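Local coordinates for protein beta-ketoacyl synthase (PDB 4EWG) that probably catalyses the condensation that forms 3-oxoacyl-acyl carrier protein, as a member of the beta-ketoacyl-ACP synthase family of the thiolase-like superfamily, at residues A[332-337]-A[346-351]; A[300-305]-A[393-398]; A[193-198]-A[237-242]; A[166-171]-A[337-342]; A[223-228]-A[362-367]. One frame throughout, in Å; residues are numbered along the deposited sequence.

Overall arrangement
Contacts 1, 2 and 4 meet at what is probably the active site of a thiolase-fold condensing enzyme, where Cys168, His305 and His339 match the Cys-His-His set of this family. Contact 4 pairs the cysteine with His339. Contact 2 brings His305, whose NE2 lies 3.9 Å from His339 NE2, and contact 1 joins contact 2 through Lys334 NZ and His305 O, 2.7 Å apart. Contact 3 is centred about 8 Å from contact 4, and Glu196 OE2 meets Gly342 N at 2.7 Å. Contacts 2 and 3 share one sheet with centres about 17 Å apart. Contact 5 lies outermost, joined to contact 1 by Ser332 N and Thr364 OG1, 2.9 Å apart.

Contact 1: A[332-337]-A[346-351]; sequences SLKSYV and ALEAWW
A Lys-Glu pair like that of related condensing enzymes of the thiolase fold is probably made here by Lys334, on the short helix 334-337, and Glu348, on the long helix 344-358. Lys334 NZ reaches Glu348 OE2 at 2.6 Å and meets it on the syn side, the one facing the second oxygen. A weaker bond to Glu348 OE1 (3.1 Å) makes the salt bridge a fork. The lysine chain runs out straight and turns only at its last bond (chi4 58°), which swings NZ into the carboxylate while the two side chains cross at roughly a right angle. NZ also donates to His305 O, so a buried ammonium is shared between a carboxylate and the backbone carbonyl of His305, just past strand 299-303 and itself probably a catalytic residue.

Beside this polar pair the two segments pack through hydrocarbon. Leu333 CD1 presses on Trp351 CB at 3.5 Å and lies at the edge of the indole, near its plane. Val337 CG1 comes obliquely to the far end of the same ring, 3.7 Å from Trp351 CH2. One face of the indole is filled from within its own helix, and Trp23 meets Trp351 edge-to-face from outside. The atom on that filled face is Leu347 CD2, 3.6 Å above the ring centre; across the contact the same methyl meets Val337 CG2 at 4.3 Å.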
# COMPACT_ATOMS: atom_id res chain seq x y z
N SER A 332 17.15 5.27 -20.33
CA SER A 332 15.97 4.52 -19.90
C SER A 332 16.16 3.06 -20.17
O SER A 332 16.30 2.66 -21.32
CB SER A 332 14.75 5.00 -20.66
OG SER A 332 13.65 4.17 -20.41
N LEU A 333 16.15 2.25 -19.10
CA LEU A 333 16.24 0.81 -19.22
C LEU A 333 14.96 0.20 -19.77
O LEU A 333 14.94 -0.97 -20.14
CB LEU A 333 16.58 0.19 -17.85
CG LEU A 333 18.00 0.48 -17.36
CD1 LEU A 333 18.19 0.15 -15.89
CD2 LEU A 333 19.05 -0.20 -18.23
N LYS A 334 13.87 0.99 -19.79
CA LYS A 334 12.58 0.53 -20.37
C LYS A 334 12.71 0.32 -21.87
O LYS A 334 11.90 -0.37 -22.47
CB LYS A 334 11.43 1.50 -20.06
CG LYS A 334 11.16 1.70 -18.55
CD LYS A 334 9.85 2.44 -18.28
CE LYS A 334 9.52 2.51 -16.80
NZ LYS A 334 10.51 3.17 -15.91
N SER A 335 13.73 0.92 -22.47
CA SER A 335 14.07 0.63 -23.86
C SER A 335 14.46 -0.83 -24.10
O SER A 335 14.43 -1.30 -25.25
CB SER A 335 15.20 1.55 -24.35
OG SER A 335 16.47 1.22 -23.77
N TYR A 336 14.88 -1.54 -23.04
CA TYR A 336 15.25 -2.96 -23.13
C TYR A 336 14.17 -3.88 -22.65
O TYR A 336 13.79 -4.82 -23.36
CB TYR A 336 16.48 -3.27 -22.27
CG TYR A 336 17.72 -2.61 -22.73
CD1 TYR A 336 17.99 -1.31 -22.35
CD2 TYR A 336 18.63 -3.27 -23.54
CE1 TYR A 336 19.12 -0.67 -22.76
CE2 TYR A 336 19.79 -2.64 -23.95
CZ TYR A 336 20.01 -1.33 -23.55
OH TYR A 336 21.12 -0.65 -23.93
N VAL A 337 13.69 -3.64 -21.43
CA VAL A 337 12.74 -4.54 -20.78
C VAL A 337 11.31 -4.02 -20.79
O VAL A 337 10.40 -4.65 -20.21
CB VAL A 337 13.16 -4.87 -19.32
CG1 VAL A 337 14.51 -5.54 -19.34
CG2 VAL A 337 13.19 -3.62 -18.44
N ALA A 346 12.21 -0.92 -8.59
CA ALA A 346 13.17 -1.81 -7.96
C ALA A 346 14.17 -2.34 -8.95
O ALA A 346 15.37 -2.31 -8.70
CB ALA A 346 12.45 -2.96 -7.25
N LEU A 347 13.69 -2.81 -10.10
CA LEU A 347 14.56 -3.31 -11.15
C LEU A 347 15.53 -2.20 -11.57
O LEU A 347 16.72 -2.42 -11.67
CB LEU A 347 13.73 -3.80 -12.33
CG LEU A 347 14.38 -4.41 -13.58
CD1 LEU A 347 13.32 -5.27 -14.30
CD2 LEU A 347 14.95 -3.39 -14.56
N GLU A 348 15.00 -1.03 -11.83
CA GLU A 348 15.80 0.10 -12.28
C GLU A 348 16.78 0.58 -11.23
O GLU A 348 17.88 0.97 -11.57
CB GLU A 348 14.90 1.26 -12.76
CG GLU A 348 14.21 0.90 -14.08
CD GLU A 348 12.95 1.69 -14.36
OE1 GLU A 348 12.78 2.77 -13.82
OE2 GLU A 348 12.14 1.24 -15.19
N ALA A 349 16.39 0.51 -9.95
CA ALA A 349 17.31 0.87 -8.89
C ALA A 349 18.50 -0.13 -8.90
O ALA A 349 19.67 0.26 -8.90
CB ALA A 349 16.60 0.90 -7.55
N TRP A 350 18.15 -1.40 -8.92
CA TRP A 350 19.14 -2.50 -8.93
C TRP A 350 20.13 -2.31 -10.07
O TRP A 350 21.34 -2.21 -9.84
CB TRP A 350 18.37 -3.82 -9.04
CG TRP A 350 19.17 -5.03 -9.39
CD1 TRP A 350 20.50 -5.25 -9.17
CD2 TRP A 350 18.67 -6.27 -9.98
NE1 TRP A 350 20.87 -6.49 -9.64
CE2 TRP A 350 19.81 -7.14 -10.13
CE3 TRP A 350 17.44 -6.68 -10.45
CZ2 TRP A 350 19.70 -8.38 -10.67
CZ3 TRP A 350 17.35 -7.94 -11.00
CH2 TRP A 350 18.45 -8.77 -11.11
N TRP A 351 19.61 -2.23 -11.30
CA TRP A 351 20.48 -2.11 -12.48
C TRP A 351 21.26 -0.84 -12.47
O TRP A 351 22.41 -0.84 -12.90
CB TRP A 351 19.67 -2.24 -13.75
CG TRP A 351 19.13 -3.66 -13.93
CD1 TRP A 351 19.12 -4.68 -13.00
CD2 TRP A 351 18.49 -4.21 -15.10
NE1 TRP A 351 18.54 -5.78 -13.50
CE2 TRP A 351 18.13 -5.56 -14.76
CE3 TRP A 351 18.20 -3.74 -16.36
CZ2 TRP A 351 17.51 -6.40 -15.65
CZ3 TRP A 351 17.55 -4.59 -17.26
CH2 TRP A 351 17.22 -5.89 -16.91

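Contact 2: A[300-305]-A[393-398]; sequences AYVNAH and MSNNFA
Strands 300-303 and 393-398 run side by side in parallel, their directions 23° apart, with Val302 bridged to Met393 and Asn303 to Ser394. Three nearly straight backbone bonds stitch them: Met393 N to Tyr301 O (3.0 Å), Asn303 N to Met393 O (2.8 Å) and Asn395 N to Asn303 O (3.1 Å). Past Asn303 the first segment continues to His305.

His305 is buried more than any other residue by the opposite segment. The chi1 of -168° sends the ring away from the backbone N of His305 and lays it over the backbone of the partner strand, with Phe397 N 3.5 Å above its plane, over the centre. His305 NE2 comes to 2.8 Å from Phe397 O, but the angle is too poor for a hydrogen bond. The Phe397 ring takes His305 CB obliquely against its CD2, at 3.9 Å. At the other end Asn303 ND2 donates to Tyr301 OH at 3.0 Å, with the oxygen close to the amide plane. That hydroxyl also pairs with Ser331 OG. Val302 CG1 meets Asn395 ND2 at 3.7 Å, while Asn395 OD1 is held by Ser405 OG.

His305 probably corresponds to a catalytic histidine of this family and lies edge-to-face with His339. In the sheet, strand 391-398 runs between 299-303 and 402-409, and 329-331 flanks the other side of 299-303. Helix 310-324 packs on the face bearing Val302 and Met393, and helix 344-358 on the face bearing Asn303.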
# COMPACT_ATOMS: atom_id res chain seq x y z
N ALA A 300 25.99 12.42 -11.04
CA ALA A 300 26.69 12.12 -12.29
C ALA A 300 25.77 11.49 -13.37
O ALA A 300 26.10 11.53 -14.56
CB ALA A 300 27.87 11.24 -12.03
N TYR A 301 24.64 10.93 -12.97
CA TYR A 301 23.75 10.22 -13.92
C TYR A 301 22.35 10.12 -13.37
O TYR A 301 22.14 9.96 -12.18
CB TYR A 301 24.31 8.82 -14.25
CG TYR A 301 23.35 7.87 -14.96
CD1 TYR A 301 23.24 7.87 -16.33
CD2 TYR A 301 22.57 6.95 -14.24
CE1 TYR A 301 22.37 7.00 -16.99
CE2 TYR A 301 21.69 6.09 -14.88
CZ TYR A 301 21.60 6.11 -16.27
OH TYR A 301 20.75 5.24 -16.94
N VAL A 302 21.39 10.21 -14.27
CA VAL A 302 20.02 9.96 -13.96
C VAL A 302 19.55 8.74 -14.73
O VAL A 302 19.67 8.69 -15.95
CB VAL A 302 19.16 11.17 -14.34
CG1 VAL A 302 17.67 10.86 -14.20
CG2 VAL A 302 19.58 12.36 -13.51
N ASN A 303 18.97 7.76 -14.01
CA ASN A 303 18.19 6.68 -14.64
C ASN A 303 16.76 7.15 -14.76
O ASN A 303 16.01 7.18 -13.79
CB ASN A 303 18.27 5.36 -13.84
CG ASN A 303 17.73 4.16 -14.63
OD1 ASN A 303 16.65 3.62 -14.30
ND2 ASN A 303 18.46 3.73 -15.66
N ALA A 304 16.41 7.54 -15.98
CA ALA A 304 15.08 7.97 -16.32
C ALA A 304 14.02 6.90 -16.02
O ALA A 304 14.31 5.71 -15.90
CB ALA A 304 15.01 8.38 -17.80
N HIS A 305 12.80 7.38 -15.89
CA HIS A 305 11.63 6.54 -15.93
C HIS A 305 11.47 6.15 -17.36
O HIS A 305 11.40 4.96 -17.67
CB HIS A 305 10.43 7.32 -15.41
CG HIS A 305 9.22 6.49 -15.14
ND1 HIS A 305 9.26 5.38 -14.39
CD2 HIS A 305 7.89 6.68 -15.49
CE1 HIS A 305 8.01 4.86 -14.31
NE2 HIS A 305 7.18 5.66 -14.98
N MET A 393 21.13 9.02 -9.48
CA MET A 393 19.72 9.20 -9.18
C MET A 393 18.86 8.29 -10.08
O MET A 393 19.14 8.14 -11.28
CB MET A 393 19.32 10.66 -9.37
CG MET A 393 17.85 10.97 -9.10
SD MET A 393 17.44 12.74 -9.32
CE MET A 393 17.87 13.38 -7.70
N SER A 394 17.82 7.69 -9.49
CA SER A 394 16.85 6.92 -10.27
C SER A 394 15.46 7.45 -9.97
O SER A 394 15.04 7.49 -8.81
CB SER A 394 16.90 5.45 -9.97
OG SER A 394 15.97 4.73 -10.78
N ASN A 395 14.76 7.84 -11.03
CA ASN A 395 13.44 8.50 -10.92
C ASN A 395 12.32 7.64 -11.49
O ASN A 395 12.54 6.79 -12.35
CB ASN A 395 13.45 9.82 -11.67
CG ASN A 395 14.32 10.86 -11.00
OD1 ASN A 395 14.39 10.91 -9.75
ND2 ASN A 395 14.99 11.72 -11.81
N ASN A 396 11.13 7.84 -10.95
CA ASN A 396 9.93 7.13 -11.41
C ASN A 396 8.73 8.00 -11.16
O ASN A 396 8.66 8.69 -10.13
CB ASN A 396 9.73 5.79 -10.68
CG ASN A 396 10.89 4.85 -10.90
OD1 ASN A 396 10.95 4.11 -11.94
ND2 ASN A 396 11.79 4.82 -9.94
N PHE A 397 7.81 7.96 -12.09
CA PHE A 397 6.64 8.83 -12.06
C PHE A 397 5.48 7.99 -12.45
O PHE A 397 5.53 7.37 -13.48
CB PHE A 397 6.81 10.00 -13.06
CG PHE A 397 8.07 10.74 -12.87
CD1 PHE A 397 8.22 11.63 -11.81
CD2 PHE A 397 9.13 10.56 -13.71
CE1 PHE A 397 9.40 12.32 -11.61
CE2 PHE A 397 10.32 11.25 -13.52
CZ PHE A 397 10.45 12.12 -12.47
N ALA A 398 4.41 8.04 -11.67
CA ALA A 398 3.39 7.04 -11.73
C ALA A 398 1.97 7.62 -11.87
O ALA A 398 1.73 8.82 -11.74
CB ALA A 398 3.49 6.19 -10.48

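Contact 3: A[193-198]-A[237-242]; sequences GGAEEL and EGAATL
Glu237 OE1 is gripped by two groups, by Leu198 N at 3.0 Å and by Tyr80 OH from helix 76-92. The amide of Leu198 arrives from above the carboxylate plane, 59° out of it. Glu237 CG sits between its backbone N and carbonyl carbon (chi1 65°), and the straight chain beyond lays the carboxylate along Leu198, with CD 3.5 Å from Leu198 CB. The second oxygen, OE2, is taken by Leu57 N, which leaves this buried carboxylate well supplied with donors.

From here the segments run back as antiparallel neighbours in the central sheet of the thiolase fold. Gly194 and Ala240 form one hydrogen-bonded pair, Glu196 and Gly238 the other; in the latter Glu196 N reaches Gly238 O at 2.9 Å and Gly238 N returns to Glu196 O at 3.0 Å. In the non-hydrogen-bonded pair Ala195-Ala239 the CB atoms touch at 3.6 Å on the face packed by helix 76-92. In the Gly193-Thr241 pair the glycine lets the strands come close, and its CA makes a C-H contact with Ala240 O at 3.1 Å. On the opposite face Ala240 meets Ala346, Leu347 and Trp350 of helix 344-358, and Glu196 turns its carboxylate to Ser112 OG and Gly342 N.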
# COMPACT_ATOMS: atom_id res chain seq x y z
N GLY A 193 11.03 -4.05 -2.55
CA GLY A 193 10.96 -4.30 -3.96
C GLY A 193 9.60 -4.06 -4.56
O GLY A 193 8.70 -3.47 -3.93
N GLY A 194 9.48 -4.49 -5.81
CA GLY A 194 8.24 -4.40 -6.55
C GLY A 194 8.17 -5.51 -7.55
O GLY A 194 9.20 -6.08 -7.93
N ALA A 195 6.95 -5.80 -8.00
CA ALA A 195 6.72 -6.94 -8.90
C ALA A 195 5.47 -6.72 -9.76
O ALA A 195 4.61 -5.91 -9.42
CB ALA A 195 6.58 -8.21 -8.09
N GLU A 196 5.40 -7.43 -10.88
CA GLU A 196 4.21 -7.45 -11.70
C GLU A 196 4.18 -8.71 -12.57
O GLU A 196 5.24 -9.17 -13.05
CB GLU A 196 4.13 -6.23 -12.60
CG GLU A 196 2.69 -5.85 -12.92
CD GLU A 196 2.05 -5.09 -11.76
OE1 GLU A 196 1.05 -5.59 -11.16
OE2 GLU A 196 2.55 -3.98 -11.46
N GLU A 197 2.97 -9.24 -12.80
CA GLU A 197 2.80 -10.33 -13.74
C GLU A 197 2.13 -9.78 -14.99
O GLU A 197 1.31 -8.92 -14.90
CB GLU A 197 2.01 -11.49 -13.11
CG GLU A 197 0.51 -11.31 -12.99
CD GLU A 197 -0.14 -12.40 -12.11
OE1 GLU A 197 0.24 -12.55 -10.93
OE2 GLU A 197 -1.05 -13.07 -12.57
N LEU A 198 2.56 -10.23 -16.14
CA LEU A 198 2.02 -9.75 -17.41
C LEU A 198 0.63 -10.33 -17.58
O LEU A 198 0.42 -11.52 -17.39
CB LEU A 198 2.91 -10.18 -18.59
CG LEU A 198 2.51 -9.71 -20.01
CD1 LEU A 198 2.54 -8.16 -20.13
CD2 LEU A 198 3.36 -10.39 -21.11
N GLU A 237 7.22 -7.21 -17.34
CA GLU A 237 6.92 -7.89 -16.09
C GLU A 237 8.17 -8.31 -15.34
O GLU A 237 9.30 -8.16 -15.86
CB GLU A 237 6.03 -9.11 -16.35
CG GLU A 237 6.67 -10.22 -17.18
CD GLU A 237 5.84 -11.48 -17.25
OE1 GLU A 237 5.10 -11.73 -16.34
OE2 GLU A 237 5.92 -12.26 -18.23
N GLY A 238 7.98 -8.88 -14.15
CA GLY A 238 9.08 -9.44 -13.34
C GLY A 238 9.05 -8.94 -11.90
O GLY A 238 7.99 -8.55 -11.38
N ALA A 239 10.22 -8.96 -11.26
CA ALA A 239 10.36 -8.44 -9.91
C ALA A 239 11.80 -8.16 -9.61
O ALA A 239 12.71 -8.71 -10.25
CB ALA A 239 9.82 -9.46 -8.89
N ALA A 240 12.01 -7.35 -8.59
CA ALA A 240 13.36 -7.02 -8.13
C ALA A 240 13.27 -6.68 -6.63
O ALA A 240 12.29 -6.06 -6.18
CB ALA A 240 13.97 -5.86 -8.93
N THR A 241 14.24 -7.16 -5.87
CA THR A 241 14.29 -6.91 -4.45
C THR A 241 15.68 -6.40 -4.08
O THR A 241 16.71 -6.96 -4.52
CB THR A 241 14.03 -8.21 -3.65
OG1 THR A 241 12.76 -8.78 -4.01
CG2 THR A 241 14.04 -7.91 -2.13
N LEU A 242 15.71 -5.38 -3.23
CA LEU A 242 16.95 -4.98 -2.56
C LEU A 242 16.86 -5.30 -1.07
O LEU A 242 15.79 -5.17 -0.43
CB LEU A 242 17.22 -3.50 -2.73
CG LEU A 242 17.23 -2.92 -4.13
CD1 LEU A 242 17.38 -1.39 -4.02
CD2 LEU A 242 18.38 -3.52 -4.90

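Contact 4: A[166-171]-A[337-342]; sequences SACASG and VGHTLG
Cys168 and His339 form the close-packed side of this contact, at what is probably the catalytic centre: the sequence around Cys168 and the pairing with a histidine are those of the beta-ketoacyl synthases. The sulfur comes to the rim of the imidazole, near its plane, with SG 3.8 Å from His339 NE2 and 73° off the ring normal. Cys168 CB lies at the same edge, 3.9 Å from His339 CE1. The ring is held from its own loop as well. Leu341 N donates to His339 ND1 at 3.0 Å, tilted out of the ring plane, and Leu341 CD2 lies over the ring centre, 3.6 Å above it. Together they limit how the imidazole can turn and leave its NE2 and CE1 edge toward the cysteine. Close by, Gly342 CA sends a C-H to Ala167 O at 3.6 Å.

The other side is looser and bridged by one buried water. Water 1 accepts from Gly171 N and can donate to Cys168 O (2.7 Å) and Gly342 O (2.8 Å), although with other acceptors near it has too few protons for all. No clear direct hydrogen bond crosses the segments here. Ser170 OG instead ties its own turn together, donating to Ala167 O and accepting from Ser166 N.

Cys168 stands just before helix 170-183, and Ala398 of strand 391-398 packs on it. Strand 189-196 ends beside Gly342. Helix 344-358 follows the histidine loop, and Tyr139 of the second subunit packs on Ala167.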
# COMPACT_ATOMS: atom_id res chain seq x y z
N SER A 166 1.49 0.92 -5.48
CA SER A 166 1.16 2.25 -6.07
C SER A 166 1.47 2.23 -7.56
O SER A 166 2.11 3.13 -8.10
CB SER A 166 1.96 3.33 -5.36
OG SER A 166 3.34 3.00 -5.23
N ALA A 167 1.00 1.19 -8.22
CA ALA A 167 1.25 0.98 -9.63
C ALA A 167 2.74 1.10 -9.92
O ALA A 167 3.56 0.40 -9.27
CB ALA A 167 0.44 1.97 -10.44
N CYS A 168 3.10 1.97 -10.85
CA CYS A 168 4.46 2.18 -11.30
C CYS A 168 5.44 2.62 -10.21
O CYS A 168 6.64 2.45 -10.37
CB CYS A 168 4.49 3.31 -12.37
SG CYS A 168 3.06 3.54 -13.41
N ALA A 169 4.94 3.24 -9.16
CA ALA A 169 5.79 3.76 -8.07
C ALA A 169 6.03 2.71 -6.97
O ALA A 169 6.60 3.02 -5.94
CB ALA A 169 5.15 5.01 -7.48
N SER A 170 5.60 1.47 -7.19
CA SER A 170 5.53 0.46 -6.10
C SER A 170 6.94 0.15 -5.57
O SER A 170 7.20 0.12 -4.33
CB SER A 170 4.87 -0.83 -6.63
OG SER A 170 3.48 -0.68 -6.82
N GLY A 171 7.84 -0.08 -6.51
CA GLY A 171 9.17 -0.53 -6.19
C GLY A 171 10.03 0.58 -5.62
O GLY A 171 10.86 0.31 -4.71
N VAL A 337 13.69 -3.64 -21.43
CA VAL A 337 12.74 -4.54 -20.78
C VAL A 337 11.31 -4.02 -20.79
O VAL A 337 10.40 -4.65 -20.21
CB VAL A 337 13.16 -4.87 -19.32
CG1 VAL A 337 14.51 -5.54 -19.34
CG2 VAL A 337 13.19 -3.62 -18.44
N GLY A 338 11.08 -2.88 -21.45
CA GLY A 338 9.76 -2.27 -21.42
C GLY A 338 9.46 -1.61 -20.08
O GLY A 338 10.37 -1.43 -19.24
N HIS A 339 8.19 -1.26 -19.88
CA HIS A 339 7.72 -0.70 -18.63
C HIS A 339 7.25 -1.85 -17.78
O HIS A 339 6.18 -2.41 -18.02
CB HIS A 339 6.58 0.28 -18.89
CG HIS A 339 6.15 1.03 -17.69
ND1 HIS A 339 6.45 0.63 -16.45
CD2 HIS A 339 5.41 2.21 -17.56
CE1 HIS A 339 5.91 1.49 -15.57
NE2 HIS A 339 5.29 2.45 -16.25
N THR A 340 8.05 -2.22 -16.78
CA THR A 340 7.80 -3.41 -15.99
C THR A 340 6.85 -3.12 -14.80
O THR A 340 6.74 -3.93 -13.88
CB THR A 340 9.13 -4.03 -15.49
OG1 THR A 340 9.85 -3.04 -14.74
CG2 THR A 340 10.00 -4.54 -16.66
N LEU A 341 6.21 -1.95 -14.85
CA LEU A 341 5.11 -1.57 -13.95
C LEU A 341 5.51 -1.62 -12.47
O LEU A 341 6.43 -0.92 -12.04
CB LEU A 341 3.88 -2.41 -14.27
CG LEU A 341 3.36 -2.24 -15.72
CD1 LEU A 341 2.10 -3.08 -15.88
CD2 LEU A 341 3.14 -0.83 -16.16
N GLY A 342 4.83 -2.48 -11.69
CA GLY A 342 5.15 -2.66 -10.26
C GLY A 342 6.63 -2.87 -9.98
O GLY A 342 7.15 -2.34 -9.04
O HOH W 1 7.95 0.30 -9.48

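Contact 5: A[223-228]-A[362-367]; sequences PRPFDA and APTLNL
A bend at chi3 (64°) folds the Arg224 side chain so that one face of the guanidinium lies against Asn366 O, while Asp227, with CG swung opposite its backbone N (chi1 -169°), comes to the guanidinium edge. Both segments are built on type II beta turns, 224-227 and 364-367, with Phe226 and Asn366 at their positive-phi positions, and the contact is turn against turn at the rim of the thiolase-fold core. Asn366 O stands 3.0 Å above the guanidinium plane, over its centre, too far off the N-H directions for a hydrogen bond. Arg224 NE spends its hydrogen within the plane on Asp227 OD2 at 2.8 Å, a nearly straight salt-bridge bond (174°) that approaches the carboxylate from above its own plane.

The Asn366 amide is joined to the first turn through water: water 3 receives from Arg224 NH1 and donates to Asn366 OD1, while water 2 links Asn366 ND2 to Pro223 O. ND2 also donates to His220 O. Elsewhere in the contact, the methyl Thr364 CG2 lies 3.7 Å from Pro225 CD, and Thr364 OG1 accepts from Ser332 N. Leu367 packs against the first turn, its CD1 3.4 Å from Pro225 O and 3.7 Å from Asp227 CB.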
# COMPACT_ATOMS: atom_id res chain seq x y z
N PRO A 223 9.85 -0.04 -27.49
CA PRO A 223 9.57 1.40 -27.35
C PRO A 223 10.83 2.22 -27.58
O PRO A 223 11.90 1.66 -27.73
CB PRO A 223 9.11 1.51 -25.91
CG PRO A 223 9.90 0.42 -25.20
CD PRO A 223 10.04 -0.69 -26.18
N ARG A 224 10.67 3.54 -27.60
CA ARG A 224 11.73 4.45 -28.03
C ARG A 224 11.78 5.69 -27.14
O ARG A 224 11.47 6.80 -27.58
CB ARG A 224 11.49 4.88 -29.49
CG ARG A 224 11.13 3.78 -30.47
CD ARG A 224 10.93 4.33 -31.90
NE ARG A 224 12.14 4.92 -32.46
CZ ARG A 224 13.10 4.23 -33.06
NH1 ARG A 224 14.16 4.88 -33.54
NH2 ARG A 224 13.03 2.92 -33.20
N PRO A 225 12.21 5.54 -25.89
CA PRO A 225 12.19 6.67 -24.99
C PRO A 225 12.91 7.90 -25.55
O PRO A 225 14.02 7.79 -26.06
CB PRO A 225 12.90 6.15 -23.73
CG PRO A 225 12.70 4.70 -23.78
CD PRO A 225 12.75 4.34 -25.24
N PHE A 226 12.24 9.06 -25.45
CA PHE A 226 12.78 10.37 -25.88
C PHE A 226 13.01 10.51 -27.39
O PHE A 226 13.53 11.50 -27.85
CB PHE A 226 14.05 10.73 -25.10
CG PHE A 226 13.89 10.60 -23.62
CD1 PHE A 226 13.09 11.49 -22.92
CD2 PHE A 226 14.48 9.55 -22.93
CE1 PHE A 226 12.91 11.36 -21.57
CE2 PHE A 226 14.32 9.41 -21.57
CZ PHE A 226 13.53 10.32 -20.88
N ASP A 227 12.58 9.52 -28.16
CA ASP A 227 12.79 9.51 -29.60
C ASP A 227 11.64 10.22 -30.34
O ASP A 227 10.47 10.12 -29.96
CB ASP A 227 12.92 8.06 -30.08
CG ASP A 227 13.41 7.96 -31.51
OD1 ASP A 227 14.62 8.12 -31.73
OD2 ASP A 227 12.56 7.73 -32.40
N ALA A 228 11.99 10.89 -31.43
CA ALA A 228 11.01 11.65 -32.23
C ALA A 228 9.98 10.76 -32.88
O ALA A 228 8.94 11.24 -33.27
CB ALA A 228 11.72 12.45 -33.31
N ALA A 362 24.35 1.92 -19.75
CA ALA A 362 23.68 1.49 -20.98
C ALA A 362 22.99 2.66 -21.70
O ALA A 362 22.43 3.56 -21.07
CB ALA A 362 22.68 0.37 -20.70
N PRO A 363 23.02 2.65 -23.02
CA PRO A 363 22.32 3.69 -23.74
C PRO A 363 20.83 3.38 -23.78
O PRO A 363 20.44 2.21 -23.58
CB PRO A 363 22.90 3.55 -25.14
CG PRO A 363 23.11 2.09 -25.30
CD PRO A 363 23.53 1.61 -23.92
N THR A 364 20.02 4.37 -24.07
CA THR A 364 18.61 4.10 -24.42
C THR A 364 18.58 3.47 -25.83
O THR A 364 18.99 4.08 -26.81
CB THR A 364 17.75 5.37 -24.38
OG1 THR A 364 17.78 5.92 -23.07
CG2 THR A 364 16.30 5.07 -24.76
N LEU A 365 18.11 2.23 -25.88
CA LEU A 365 17.91 1.48 -27.14
C LEU A 365 16.85 2.17 -27.99
O LEU A 365 15.91 2.78 -27.44
CB LEU A 365 17.45 0.06 -26.83
CG LEU A 365 18.27 -1.09 -27.36
CD1 LEU A 365 19.72 -1.06 -26.82
CD2 LEU A 365 17.59 -2.41 -27.02
N ASN A 366 17.02 2.10 -29.31
CA ASN A 366 16.08 2.66 -30.28
C ASN A 366 15.83 4.18 -30.13
O ASN A 366 14.73 4.68 -30.41
CB ASN A 366 14.76 1.88 -30.27
CG ASN A 366 14.86 0.52 -30.97
OD1 ASN A 366 15.29 0.43 -32.12
ND2 ASN A 366 14.43 -0.51 -30.30
N LEU A 367 16.87 4.91 -29.69
CA LEU A 367 16.86 6.38 -29.66
C LEU A 367 17.83 6.89 -30.72
O LEU A 367 19.03 6.95 -30.48
CB LEU A 367 17.26 6.89 -28.26
CG LEU A 367 17.36 8.42 -28.05
CD1 LEU A 367 16.06 9.16 -28.39
CD2 LEU A 367 17.75 8.75 -26.62
O HOH W 2 13.12 -0.88 -27.63
O HOH W 3 15.80 2.57 -33.79